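Local coordinates for Tox3 (Phaeosphaeria nodorum, PDB 6WES), which probably acts as a secreted necrotrophic effector of a pathogenic fungus linked to host Snn3, this chain being apparently the mature part after pro-domain removal, at residues Asn5-Gly10 with Ile115-Pro120; Cys17-Gly22 with Pro90-Leu95; Ile23-Lys28 with Pro125-Val130; Ala31-Glu36 with Leu104-Thr109; Gln97-Phe102 with Arg141-Cys146. One frame throughout, in Å; residues are numbered along the deposited sequence.

Interaction 1 of 5, residues Asn5-Gly10 with Ile115-Pro120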
# COMPACT_ATOMS: atom_id res chain seq x y z
N ASN A 5 17.98 3.43 7.73
CA ASN A 5 16.76 4.02 8.25
C ASN A 5 15.58 3.18 7.82
O ASN A 5 15.55 2.66 6.71
CB ASN A 5 16.52 5.43 7.71
CG ASN A 5 17.60 6.40 8.08
OD1 ASN A 5 17.62 6.94 9.21
ND2 ASN A 5 18.50 6.65 7.15
N ASP A 6 14.58 3.08 8.69
CA ASP A 6 13.34 2.43 8.31
C ASP A 6 12.16 3.16 8.92
O ASP A 6 12.28 3.85 9.95
CB ASP A 6 13.32 0.95 8.72
CG ASP A 6 13.40 0.76 10.22
OD1 ASP A 6 12.34 0.64 10.85
OD2 ASP A 6 14.53 0.75 10.77
N ILE A 7 11.02 3.04 8.26
CA ILE A 7 9.80 3.65 8.76
C ILE A 7 8.65 2.77 8.31
O ILE A 7 8.69 2.19 7.22
CB ILE A 7 9.64 5.11 8.25
CG1 ILE A 7 8.34 5.75 8.76
CG2 ILE A 7 9.64 5.16 6.74
CD1 ILE A 7 8.40 6.26 10.18
N ASN A 8 7.62 2.69 9.13
CA ASN A 8 6.45 1.89 8.83
C ASN A 8 5.25 2.80 8.62
O ASN A 8 5.14 3.85 9.25
CB ASN A 8 6.16 0.90 9.96
CG ASN A 8 7.02 -0.35 9.87
OD1 ASN A 8 6.51 -1.46 9.63
ND2 ASN A 8 8.32 -0.18 10.02
N PHE A 9 4.35 2.38 7.73
CA PHE A 9 3.07 3.03 7.53
C PHE A 9 1.98 1.97 7.50
O PHE A 9 2.21 0.80 7.17
CB PHE A 9 3.03 3.74 6.16
CG PHE A 9 4.11 4.77 5.99
CD1 PHE A 9 4.19 5.88 6.84
CD2 PHE A 9 5.07 4.62 5.01
CE1 PHE A 9 5.20 6.83 6.68
CE2 PHE A 9 6.06 5.57 4.85
CZ PHE A 9 6.13 6.68 5.68
N GLY A 10 0.77 2.40 7.83
CA GLY A 10 -0.36 1.49 7.75
C GLY A 10 -1.64 2.26 7.48
O GLY A 10 -1.85 3.34 8.04
N ILE A 115 18.46 11.27 6.70
CA ILE A 115 17.13 11.58 6.16
C ILE A 115 16.35 12.45 7.15
O ILE A 115 16.66 12.53 8.34
CB ILE A 115 16.34 10.30 5.84
CG1 ILE A 115 16.00 9.53 7.11
CG2 ILE A 115 17.09 9.46 4.79
CD1 ILE A 115 14.92 8.47 6.87
N TYR A 116 15.29 13.06 6.64
CA TYR A 116 14.36 13.80 7.50
C TYR A 116 13.02 13.71 6.79
O TYR A 116 12.94 14.08 5.62
CB TYR A 116 14.77 15.26 7.65
CG TYR A 116 14.15 15.98 8.81
CD1 TYR A 116 14.90 16.27 9.94
CD2 TYR A 116 12.82 16.36 8.78
CE1 TYR A 116 14.36 16.95 11.03
CE2 TYR A 116 12.25 17.06 9.87
CZ TYR A 116 13.03 17.31 10.98
OH TYR A 116 12.50 18.00 12.05
N LEU A 117 12.01 13.16 7.46
CA LEU A 117 10.72 12.90 6.84
C LEU A 117 9.67 13.90 7.29
O LEU A 117 9.82 14.57 8.32
CB LEU A 117 10.23 11.48 7.13
CG LEU A 117 11.28 10.40 6.83
CD1 LEU A 117 10.68 9.05 7.23
CD2 LEU A 117 11.71 10.39 5.37
N THR A 118 8.62 14.02 6.48
CA THR A 118 7.48 14.82 6.85
C THR A 118 6.32 13.91 7.21
O THR A 118 6.28 12.76 6.76
CB THR A 118 7.10 15.74 5.68
OG1 THR A 118 6.89 14.97 4.50
CG2 THR A 118 8.25 16.72 5.42
N PRO A 119 5.39 14.35 8.03
CA PRO A 119 4.36 13.43 8.54
C PRO A 119 3.47 12.91 7.42
O PRO A 119 3.05 13.67 6.53
CB PRO A 119 3.55 14.30 9.51
CG PRO A 119 4.52 15.35 9.94
CD PRO A 119 5.36 15.65 8.73
N PRO A 120 3.18 11.63 7.42
CA PRO A 120 2.35 11.06 6.36
C PRO A 120 0.87 11.30 6.62
O PRO A 120 0.43 11.52 7.75
CB PRO A 120 2.65 9.57 6.48
CG PRO A 120 2.86 9.37 7.93
CD PRO A 120 3.60 10.60 8.40
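The Phe9 ring meets Pro120 obliquely: CE1 is 3.7 Å from Pro120 CG and equally close to its CB, so the contact falls on the CD1-CE1 side of the ring. At the other end Ile115 CG1 lies over one face of the Asn5 amide, 3.6 Å from Asn5 CG and 3.8 Å from Asn5 ND2, and Ile115 CD1 reaches Asn5 CB at 3.5 Å. That reach follows from the first torsion of Ile115 (66°), which places CG1 between backbone N and carbonyl carbon. The amide is fixed by other partners, ND2 donating to Asn114 OD1 and to the carbonyl of Ile33. Between them Ile7 CG2 and Leu117 CD1 pass alongside in opposite senses at 4.1 Å. End to end, the segments run in nearly one direction, 4° apart, without a hydrogen bond between them. The loop linking strands 92-105 and 126-133 thus lies along strand 2-16, which pairs with strand 23-36 through Asn5, Ile7 and Phe9, while Leu104 packs against both Ile7 and Leu117.

Interaction 2 of 5, residues Cys17-Gly22 with Pro90-Leu95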
# COMPACT_ATOMS: atom_id res chain seq x y z
N CYS A 17 -18.98 -3.31 -1.97
CA CYS A 17 -18.88 -3.87 -3.32
C CYS A 17 -20.25 -4.40 -3.74
O CYS A 17 -21.22 -4.33 -2.98
CB CYS A 17 -17.81 -4.96 -3.36
SG CYS A 17 -16.11 -4.40 -2.95
N ARG A 18 -20.32 -4.93 -4.97
CA ARG A 18 -21.63 -5.32 -5.49
C ARG A 18 -22.21 -6.50 -4.73
O ARG A 18 -23.43 -6.55 -4.49
CB ARG A 18 -21.57 -5.62 -7.00
CG ARG A 18 -22.96 -6.00 -7.54
CD ARG A 18 -23.06 -5.89 -9.05
NE ARG A 18 -22.68 -4.56 -9.53
CZ ARG A 18 -22.66 -4.22 -10.82
NH1 ARG A 18 -23.02 -5.10 -11.75
NH2 ARG A 18 -22.29 -3.00 -11.18
N GLU A 19 -21.38 -7.48 -4.36
CA GLU A 19 -21.87 -8.68 -3.71
C GLU A 19 -21.70 -8.69 -2.21
O GLU A 19 -22.37 -9.47 -1.53
CB GLU A 19 -21.20 -9.93 -4.29
CG GLU A 19 -21.53 -10.18 -5.75
CD GLU A 19 -22.99 -10.46 -5.97
OE1 GLU A 19 -23.61 -11.12 -5.11
OE2 GLU A 19 -23.52 -9.98 -6.99
N ARG A 20 -20.83 -7.85 -1.66
CA ARG A 20 -20.55 -7.84 -0.23
C ARG A 20 -20.20 -6.42 0.18
O ARG A 20 -19.47 -5.73 -0.54
CB ARG A 20 -19.36 -8.75 0.11
CG ARG A 20 -19.10 -8.80 1.60
CD ARG A 20 -18.08 -9.83 1.95
NE ARG A 20 -18.36 -11.10 1.28
CZ ARG A 20 -18.54 -12.26 1.92
NH1 ARG A 20 -18.45 -12.31 3.24
NH2 ARG A 20 -18.80 -13.36 1.22
N THR A 21 -20.69 -6.00 1.34
CA THR A 21 -20.38 -4.68 1.87
C THR A 21 -19.63 -4.79 3.19
O THR A 21 -19.52 -5.86 3.79
CB THR A 21 -21.65 -3.85 2.05
OG1 THR A 21 -22.53 -4.56 2.94
CG2 THR A 21 -22.35 -3.68 0.70
N GLY A 22 -19.10 -3.65 3.63
CA GLY A 22 -18.40 -3.57 4.90
C GLY A 22 -17.09 -4.33 4.96
O GLY A 22 -16.70 -4.81 6.05
N PRO A 90 -23.92 -23.73 -7.15
CA PRO A 90 -22.58 -23.40 -6.64
C PRO A 90 -22.62 -22.13 -5.79
O PRO A 90 -23.56 -21.35 -5.86
CB PRO A 90 -21.76 -23.17 -7.93
CG PRO A 90 -22.63 -23.64 -9.06
CD PRO A 90 -24.04 -23.48 -8.59
N PRO A 91 -21.62 -21.95 -4.95
CA PRO A 91 -21.52 -20.70 -4.18
C PRO A 91 -21.21 -19.53 -5.09
O PRO A 91 -20.82 -19.69 -6.25
CB PRO A 91 -20.33 -20.98 -3.25
CG PRO A 91 -19.46 -21.89 -4.07
CD PRO A 91 -20.46 -22.82 -4.73
N THR A 92 -21.37 -18.33 -4.55
CA THR A 92 -20.82 -17.14 -5.19
C THR A 92 -19.41 -16.96 -4.67
O THR A 92 -19.20 -16.82 -3.46
CB THR A 92 -21.66 -15.90 -4.85
OG1 THR A 92 -23.00 -16.13 -5.28
CG2 THR A 92 -21.09 -14.67 -5.56
N ARG A 93 -18.44 -16.97 -5.57
CA ARG A 93 -17.05 -16.78 -5.19
C ARG A 93 -16.54 -15.49 -5.80
O ARG A 93 -16.71 -15.25 -7.00
CB ARG A 93 -16.20 -17.96 -5.66
CG ARG A 93 -16.74 -19.29 -5.15
CD ARG A 93 -15.69 -20.38 -5.22
NE ARG A 93 -14.58 -20.11 -4.33
CZ ARG A 93 -13.56 -20.94 -4.14
NH1 ARG A 93 -13.53 -22.10 -4.78
NH2 ARG A 93 -12.57 -20.61 -3.31
N CYS A 94 -15.93 -14.65 -4.97
CA CYS A 94 -15.51 -13.33 -5.40
C CYS A 94 -14.03 -13.14 -5.12
O CYS A 94 -13.56 -13.43 -4.01
CB CYS A 94 -16.28 -12.24 -4.64
SG CYS A 94 -18.08 -12.30 -4.93
N LEU A 95 -13.33 -12.58 -6.08
CA LEU A 95 -11.95 -12.17 -5.90
C LEU A 95 -11.91 -10.66 -5.76
O LEU A 95 -12.56 -9.94 -6.53
CB LEU A 95 -11.12 -12.58 -7.12
CG LEU A 95 -9.65 -12.18 -7.00
CD1 LEU A 95 -8.95 -12.89 -5.86
CD2 LEU A 95 -8.94 -12.43 -8.30
O HOH W 1 -19.12 -13.99 -2.21
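Glu19, in the loop that joins strands 2-16 and 23-36, comes nearest the start of strand 92-105 at Cys94, the two CA atoms being 8.1 Å apart, and a backbone bond from Cys17 N to Arg20 O (2.9 Å) closes the loop on itself. The Glu19 chain bends at its second torsion (-64°), and its aliphatic part passes the sulfur: CB lies 4.0 Å and CG 4.1 Å from Cys94 SG. That sulfur is bound in the disulfide to Cys131, so Glu19 rests against a cystine. Farther out, Glu19 OE1 approaches Thr92 CG2 at 4.4 Å, a loose contact of a carboxylate oxygen with a methyl group. A water bridges the segments, donating to the Thr92 carbonyl oxygen at 3.1 Å and meeting Arg20 NH2 weakly, at the edge of the guanidinium and in its plane. With no direct hydrogen bond and just 89 Å² buried, this small interface rests on dispersion and one mediated polar link; the loop's firmer anchors are the Cys17-Cys146 disulfide and the bond from Glu19 N to Glu129.

Interaction 3 of 5, residues Ile23-Lys28 with Pro125-Val130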
# COMPACT_ATOMS: atom_id res chain seq x y z
N ILE A 23 -16.37 -4.43 3.85
CA ILE A 23 -15.11 -5.18 3.80
C ILE A 23 -14.02 -4.29 4.37
O ILE A 23 -13.64 -3.29 3.75
CB ILE A 23 -14.78 -5.61 2.37
CG1 ILE A 23 -15.95 -6.41 1.76
CG2 ILE A 23 -13.49 -6.38 2.37
CD1 ILE A 23 -15.76 -6.71 0.28
N GLN A 24 -13.48 -4.67 5.51
CA GLN A 24 -12.40 -3.92 6.13
C GLN A 24 -11.06 -4.62 5.89
O GLN A 24 -10.97 -5.85 5.97
CB GLN A 24 -12.63 -3.78 7.63
CG GLN A 24 -11.56 -2.94 8.34
CD GLN A 24 -11.96 -2.58 9.74
OE1 GLN A 24 -12.91 -1.82 9.94
NE2 GLN A 24 -11.27 -3.14 10.73
N ARG A 25 -10.03 -3.84 5.60
CA ARG A 25 -8.69 -4.38 5.41
C ARG A 25 -7.67 -3.44 6.02
O ARG A 25 -7.79 -2.22 5.89
CB ARG A 25 -8.34 -4.49 3.92
CG ARG A 25 -9.27 -5.38 3.10
CD ARG A 25 -8.78 -6.82 3.14
NE ARG A 25 -9.19 -7.50 4.35
CZ ARG A 25 -8.67 -8.67 4.73
NH1 ARG A 25 -9.08 -9.26 5.85
NH2 ARG A 25 -7.75 -9.25 3.99
N ASP A 26 -6.63 -4.01 6.64
CA ASP A 26 -5.46 -3.29 7.10
C ASP A 26 -4.30 -3.63 6.17
O ASP A 26 -4.08 -4.81 5.88
CB ASP A 26 -5.06 -3.72 8.52
CG ASP A 26 -5.92 -3.09 9.60
OD1 ASP A 26 -6.96 -2.50 9.26
OD2 ASP A 26 -5.58 -3.20 10.80
N VAL A 27 -3.56 -2.62 5.73
CA VAL A 27 -2.39 -2.79 4.87
C VAL A 27 -1.24 -2.07 5.55
O VAL A 27 -1.38 -0.89 5.90
CB VAL A 27 -2.64 -2.21 3.47
CG1 VAL A 27 -1.42 -2.40 2.59
CG2 VAL A 27 -3.84 -2.89 2.82
N LYS A 28 -0.13 -2.75 5.75
CA LYS A 28 1.04 -2.14 6.38
C LYS A 28 2.26 -2.35 5.51
O LYS A 28 2.45 -3.43 4.93
CB LYS A 28 1.30 -2.73 7.77
CG LYS A 28 0.19 -2.48 8.78
CD LYS A 28 0.52 -3.14 10.09
CE LYS A 28 -0.64 -3.04 11.08
NZ LYS A 28 -0.27 -3.67 12.39
N PRO A 125 -7.54 4.48 -0.88
CA PRO A 125 -7.34 3.29 -1.70
C PRO A 125 -8.57 3.06 -2.59
O PRO A 125 -9.57 3.75 -2.48
CB PRO A 125 -7.26 2.19 -0.65
CG PRO A 125 -8.24 2.65 0.44
CD PRO A 125 -8.12 4.17 0.46
N THR A 126 -8.45 2.08 -3.47
CA THR A 126 -9.60 1.59 -4.22
C THR A 126 -9.66 0.08 -4.11
O THR A 126 -8.63 -0.59 -3.98
CB THR A 126 -9.53 1.98 -5.70
OG1 THR A 126 -8.35 1.42 -6.30
CG2 THR A 126 -9.53 3.50 -5.85
N MET A 127 -10.87 -0.47 -4.13
CA MET A 127 -11.06 -1.91 -4.14
C MET A 127 -11.83 -2.29 -5.38
O MET A 127 -12.61 -1.50 -5.92
CB MET A 127 -11.82 -2.41 -2.90
CG MET A 127 -11.88 -3.94 -2.79
SD MET A 127 -12.60 -4.55 -1.25
CE MET A 127 -11.20 -4.15 -0.17
N HIS A 128 -11.59 -3.51 -5.85
CA HIS A 128 -12.07 -4.01 -7.12
C HIS A 128 -12.55 -5.44 -6.89
O HIS A 128 -11.91 -6.18 -6.14
CB HIS A 128 -10.89 -3.92 -8.11
CG HIS A 128 -10.29 -2.55 -8.16
ND1 HIS A 128 -10.70 -1.60 -9.07
CD2 HIS A 128 -9.37 -1.94 -7.37
CE1 HIS A 128 -10.04 -0.48 -8.86
NE2 HIS A 128 -9.23 -0.65 -7.82
N GLU A 129 -13.69 -5.80 -7.48
CA GLU A 129 -14.33 -7.08 -7.19
C GLU A 129 -14.74 -7.77 -8.48
O GLU A 129 -15.24 -7.12 -9.41
CB GLU A 129 -15.62 -6.84 -6.33
CG GLU A 129 -16.49 -8.10 -6.03
CD GLU A 129 -17.89 -7.79 -5.43
OE1 GLU A 129 -18.70 -7.17 -6.14
OE2 GLU A 129 -18.18 -8.16 -4.28
N VAL A 130 -14.54 -9.09 -8.56
CA VAL A 130 -15.12 -9.90 -9.63
C VAL A 130 -15.74 -11.14 -9.00
O VAL A 130 -15.09 -11.80 -8.17
CB VAL A 130 -14.09 -10.25 -10.74
CG1 VAL A 130 -12.82 -10.89 -10.18
CG2 VAL A 130 -14.73 -11.08 -11.88
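Met127 reaches Ile23 and Arg25 through an extended chain that turns at its last bond: CG stands opposite the backbone N (chi1 -173°), and a bend of -73° about CG-SD swings CE across both partners. The methyl ends 4.1 Å from Ile23 CG2 and 4.0 Å from Arg25 CG, while SD passes 4.1 Å from Ile23 CD1, all at oblique crossings. Strands 23-36 and 126-133 are not neighbours in the antiparallel sheet, since strands 144-153 and 2-16 come between them, and the segments share no hydrogen bond. Side chains meeting this way in a buried setting fit opposed walls of a beta barrel facing one another across its interior. Arg25 offers Met127 its aliphatic part because its polar end is turned elsewhere: NE donates to the Gln24 carbonyl at 2.9 Å, with a nearly straight N-H...O angle of 165°, NH2 bonds to His79, and the guanidinium makes a cation-pi contact with Phe81. On the other face of strand 126-133, Thr126 OG1 and His128 NE2 share a hydrogen bond of 2.7 Å.

Interaction 4 of 5, residues Ala31-Glu36 with Leu104-Thr109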
# COMPACT_ATOMS: atom_id res chain seq x y z
N ALA A 31 9.37 1.09 4.70
CA ALA A 31 10.31 1.67 3.73
C ALA A 31 11.68 1.70 4.38
O ALA A 31 11.82 2.13 5.53
CB ALA A 31 9.91 3.09 3.31
N ASP A 32 12.68 1.23 3.65
CA ASP A 32 14.06 1.31 4.11
C ASP A 32 14.78 2.33 3.23
O ASP A 32 14.63 2.29 1.99
CB ASP A 32 14.74 -0.07 4.09
CG ASP A 32 14.30 -0.96 5.26
OD1 ASP A 32 14.99 -1.02 6.31
OD2 ASP A 32 13.26 -1.63 5.14
N ILE A 33 15.50 3.25 3.85
CA ILE A 33 16.10 4.38 3.14
C ILE A 33 17.54 4.59 3.60
O ILE A 33 17.76 5.26 4.61
CB ILE A 33 15.31 5.68 3.35
CG1 ILE A 33 13.80 5.46 3.19
CG2 ILE A 33 15.84 6.73 2.37
CD1 ILE A 33 13.09 5.45 4.49
N PRO A 34 18.52 4.04 2.91
CA PRO A 34 19.92 4.30 3.26
C PRO A 34 20.28 5.75 2.97
O PRO A 34 19.71 6.40 2.10
CB PRO A 34 20.71 3.37 2.32
CG PRO A 34 19.69 2.45 1.66
CD PRO A 34 18.38 3.12 1.77
N PHE A 35 21.27 6.26 3.70
CA PHE A 35 21.71 7.63 3.48
C PHE A 35 23.23 7.63 3.57
O PHE A 35 23.80 7.20 4.59
CB PHE A 35 21.09 8.56 4.53
CG PHE A 35 21.49 10.02 4.42
CD1 PHE A 35 20.69 10.92 3.77
CD2 PHE A 35 22.64 10.47 5.04
CE1 PHE A 35 21.05 12.27 3.68
CE2 PHE A 35 23.02 11.82 4.95
CZ PHE A 35 22.22 12.72 4.28
N GLU A 36 23.90 8.14 2.55
CA GLU A 36 25.35 8.23 2.56
C GLU A 36 25.77 9.53 3.23
O GLU A 36 25.50 10.62 2.70
CB GLU A 36 25.89 8.15 1.13
CG GLU A 36 27.39 8.48 0.99
CD GLU A 36 28.30 7.66 1.89
OE1 GLU A 36 28.44 6.44 1.62
OE2 GLU A 36 28.89 8.23 2.82
N LEU A 104 6.02 8.62 0.82
CA LEU A 104 7.10 8.98 1.73
C LEU A 104 7.52 10.40 1.37
O LEU A 104 7.90 10.66 0.23
CB LEU A 104 8.24 7.99 1.47
CG LEU A 104 9.52 8.02 2.27
CD1 LEU A 104 9.27 7.73 3.72
CD2 LEU A 104 10.46 6.98 1.66
N GLY A 105 7.44 11.31 2.34
CA GLY A 105 7.80 12.71 2.13
C GLY A 105 9.11 13.04 2.82
O GLY A 105 9.34 12.60 3.95
N PHE A 106 9.93 13.86 2.16
CA PHE A 106 11.22 14.29 2.70
C PHE A 106 11.26 15.80 2.88
O PHE A 106 10.59 16.56 2.18
CB PHE A 106 12.36 13.92 1.73
CG PHE A 106 12.50 12.45 1.51
CD1 PHE A 106 13.21 11.66 2.41
CD2 PHE A 106 11.90 11.83 0.42
CE1 PHE A 106 13.33 10.31 2.24
CE2 PHE A 106 12.05 10.45 0.23
CZ PHE A 106 12.75 9.69 1.15
N ASP A 107 12.08 16.23 3.84
CA ASP A 107 12.44 17.64 3.99
C ASP A 107 13.95 17.74 3.78
O ASP A 107 14.74 17.60 4.72
CB ASP A 107 12.04 18.20 5.35
CG ASP A 107 12.43 19.66 5.52
OD1 ASP A 107 13.12 20.24 4.66
OD2 ASP A 107 12.01 20.25 6.54
N ARG A 108 14.34 18.01 2.53
CA ARG A 108 15.76 18.01 2.19
C ARG A 108 16.49 19.21 2.77
O ARG A 108 17.73 19.19 2.83
CB ARG A 108 16.01 17.87 0.69
CG ARG A 108 15.69 16.47 0.15
CD ARG A 108 16.03 16.40 -1.30
NE ARG A 108 15.81 15.12 -1.96
CZ ARG A 108 16.69 14.13 -2.01
NH1 ARG A 108 17.82 14.21 -1.32
NH2 ARG A 108 16.45 13.03 -2.72
N THR A 109 15.78 20.25 3.23
CA THR A 109 16.46 21.35 3.92
C THR A 109 17.06 20.93 5.26
O THR A 109 17.89 21.67 5.80
CB THR A 109 15.55 22.57 4.14
OG1 THR A 109 14.63 22.33 5.21
CG2 THR A 109 14.79 22.93 2.87
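Ile33 forks at CB, and each branch finds its own partner on the segment 104-109. Along the longer branch, CG1 lies 4.0 Å from Leu104 CD2 and the terminal CD1 4.2 Å from the same methyl, so the two side chains meet tip to tip. The second torsion of Ile33, 105°, departs from a staggered value, which suggests a modest torsional cost in seating CD1. The shorter branch, CG2, approaches Phe106 CE1 obliquely at 4.4 Å. Leu104 CD2 also stands 4.3 Å from Ala31 CB, so one methyl serves both Ala31 and Ile33. All four residues are buried, the contacts between the segments are all apolar, and no hydrogen bond crosses. Beyond them the chain turns, where Thr109 OG1 donates to Asp107 OD1 at 2.6 Å, on the syn side. The contact joins the later part of strand 23-36 to the end of strand 92-105, apart in the sheet order, and the residues following it; Phe9 of strand 2-16 and Val47 of strand 45-53 also pack against Leu104, and Leu45 against Phe106.

Interaction 5 of 5, residues Gln97-Phe102 with Arg141-Cys146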
# COMPACT_ATOMS: atom_id res chain seq x y z
N GLN A 97 -9.39 -7.13 -5.10
CA GLN A 97 -8.06 -6.54 -5.13
C GLN A 97 -8.12 -5.14 -4.55
O GLN A 97 -8.88 -4.29 -5.05
CB GLN A 97 -7.56 -6.49 -6.56
CG GLN A 97 -6.14 -5.95 -6.65
CD GLN A 97 -5.58 -6.16 -8.03
OE1 GLN A 97 -5.63 -5.26 -8.87
NE2 GLN A 97 -5.04 -7.35 -8.27
N LEU A 98 -7.33 -4.91 -3.52
CA LEU A 98 -7.24 -3.62 -2.85
C LEU A 98 -5.95 -2.95 -3.31
O LEU A 98 -4.88 -3.58 -3.32
CB LEU A 98 -7.19 -3.83 -1.34
CG LEU A 98 -6.96 -2.60 -0.47
CD1 LEU A 98 -8.07 -1.54 -0.73
CD2 LEU A 98 -6.96 -3.04 0.96
N ARG A 99 -6.06 -1.71 -3.76
CA ARG A 99 -4.93 -0.94 -4.26
C ARG A 99 -4.74 0.25 -3.33
O ARG A 99 -5.55 1.19 -3.32
CB ARG A 99 -5.19 -0.51 -5.70
CG ARG A 99 -5.45 -1.69 -6.62
CD ARG A 99 -5.75 -1.29 -8.05
NE ARG A 99 -6.21 -2.44 -8.80
CZ ARG A 99 -6.93 -2.38 -9.93
NH1 ARG A 99 -7.23 -1.19 -10.45
NH2 ARG A 99 -7.30 -3.49 -10.53
N GLN A 100 -3.69 0.21 -2.52
CA GLN A 100 -3.51 1.16 -1.43
C GLN A 100 -2.24 1.99 -1.64
O GLN A 100 -1.12 1.45 -1.53
CB GLN A 100 -3.43 0.37 -0.12
CG GLN A 100 -3.11 1.20 1.13
CD GLN A 100 -4.17 2.23 1.42
OE1 GLN A 100 -5.27 1.88 1.86
NE2 GLN A 100 -3.86 3.50 1.16
N PRO A 101 -2.34 3.27 -1.96
CA PRO A 101 -1.14 4.10 -2.12
C PRO A 101 -0.51 4.45 -0.78
O PRO A 101 -1.19 4.55 0.25
CB PRO A 101 -1.65 5.38 -2.79
CG PRO A 101 -3.05 5.09 -3.24
CD PRO A 101 -3.57 3.99 -2.35
N PHE A 102 0.81 4.65 -0.81
CA PHE A 102 1.57 5.22 0.30
C PHE A 102 2.58 6.20 -0.27
O PHE A 102 3.12 5.99 -1.35
CB PHE A 102 2.36 4.16 1.08
CG PHE A 102 1.50 3.18 1.84
CD1 PHE A 102 1.03 3.51 3.10
CD2 PHE A 102 1.16 1.94 1.28
CE1 PHE A 102 0.22 2.63 3.80
CE2 PHE A 102 0.35 1.03 1.99
CZ PHE A 102 -0.11 1.39 3.25
N ARG A 141 -8.34 -11.18 -13.71
CA ARG A 141 -8.10 -10.67 -15.05
C ARG A 141 -8.86 -9.38 -15.35
O ARG A 141 -8.42 -8.61 -16.23
CB ARG A 141 -8.42 -11.74 -16.10
CG ARG A 141 -7.62 -13.04 -15.91
CD ARG A 141 -7.74 -13.97 -17.12
NE ARG A 141 -6.78 -15.07 -17.06
CZ ARG A 141 -7.07 -16.31 -16.68
NH1 ARG A 141 -8.31 -16.62 -16.33
NH2 ARG A 141 -6.13 -17.24 -16.66
N VAL A 142 -9.96 -9.12 -14.64
CA VAL A 142 -10.78 -7.93 -14.83
C VAL A 142 -11.63 -7.77 -13.57
O VAL A 142 -11.87 -8.74 -12.86
CB VAL A 142 -11.67 -8.07 -16.10
CG1 VAL A 142 -12.80 -9.09 -15.85
CG2 VAL A 142 -12.23 -6.71 -16.54
N PHE A 143 -12.08 -6.54 -13.30
CA PHE A 143 -12.78 -6.23 -12.05
C PHE A 143 -13.79 -5.10 -12.27
O PHE A 143 -13.67 -4.32 -13.21
CB PHE A 143 -11.81 -5.68 -10.99
CG PHE A 143 -10.76 -6.65 -10.51
CD1 PHE A 143 -11.03 -7.58 -9.51
CD2 PHE A 143 -9.48 -6.61 -11.04
CE1 PHE A 143 -10.03 -8.43 -9.04
CE2 PHE A 143 -8.48 -7.46 -10.59
CZ PHE A 143 -8.75 -8.38 -9.60
N LEU A 144 -14.76 -5.01 -11.36
CA LEU A 144 -15.60 -3.82 -11.21
C LEU A 144 -15.17 -3.08 -9.95
O LEU A 144 -15.00 -3.69 -8.89
CB LEU A 144 -17.07 -4.23 -11.04
CG LEU A 144 -17.82 -4.86 -12.22
CD1 LEU A 144 -19.11 -5.53 -11.77
CD2 LEU A 144 -18.12 -3.81 -13.27
N GLU A 145 -15.02 -1.76 -10.04
CA GLU A 145 -14.57 -1.00 -8.88
C GLU A 145 -15.70 -0.83 -7.86
O GLU A 145 -16.85 -0.55 -8.21
CB GLU A 145 -14.06 0.38 -9.32
CG GLU A 145 -13.36 1.17 -8.23
CD GLU A 145 -12.61 2.37 -8.76
OE1 GLU A 145 -12.06 2.30 -9.88
OE2 GLU A 145 -12.56 3.39 -8.04
N CYS A 146 -15.35 -1.00 -6.58
CA CYS A 146 -16.21 -0.84 -5.41
C CYS A 146 -16.23 0.62 -4.97
O CYS A 146 -15.51 1.46 -5.51
CB CYS A 146 -15.66 -1.70 -4.28
SG CYS A 146 -15.40 -3.43 -4.68
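Phe143 meets Gln97 with many atoms and Arg99 with few. On the tight side, Gln97 lays CB, CD, OE1 and NE2 along the CE1-CZ-CE2 end of the ring: Phe143 CZ lies 3.8 Å from Gln97 CB, and CE2 is 4.0 Å from Gln97 OE1. The side chains cross at about a right angle, with amide and ring planes 47° apart. Gln97 runs extended beyond CG, which carries its amide along the far end of the ring. On the looser side Arg99 brings up NH2 alone, 3.8 Å from Phe143 CD2 and oblique to the ring, the guanidinium plane turned 82° from it, too steep for a stack. Arg99, at the margin, and Phe143 are both only partly exposed, whereas Glu145 is exposed; its OE1 stays 6.0 Å from Arg99 NH1, too far for a salt bridge, at most a weak long-range attraction. Within its own strand Arg99 is held by Gln97. NE and NH2 both grip Gln97 OE1, each at 2.9 Å, NE lying in the carbonyl plane on a lone pair and NH2 tilted 28° from that plane. Gln97 NE2 in turn bonds to Asp80 OD1. The chain Arg99-Gln97-Asp80 therefore links a cation to an anion through one amide, which would probably polarise that amide and fix the surface against which Phe143 rests.

How the interactions relate
Interactions 1 and 4 form one cluster, their centres 8 Å apart: Ile7 O to Ala31 N (2.8 Å) pairs their strands, and Leu117 CD2 touches Phe106 CE1 at 3.5 Å. Interactions 3 and 5 form a second, 7 Å between centres, joined where Thr126 O meets Arg99 N at 2.8 Å. Interaction 2 lies at the outer end, tied to interaction 5 by the Cys17-Cys146 disulfide and to interaction 3 by Leu95 N to Val130 O (2.8 Å). Its centre is about 41 Å from that of interaction 4, although both use strand 92-105, so that strand spans the elongated molecule. Phe9 CB against Phe102 CD1 (3.7 Å) is one of the contacts connecting the two clusters.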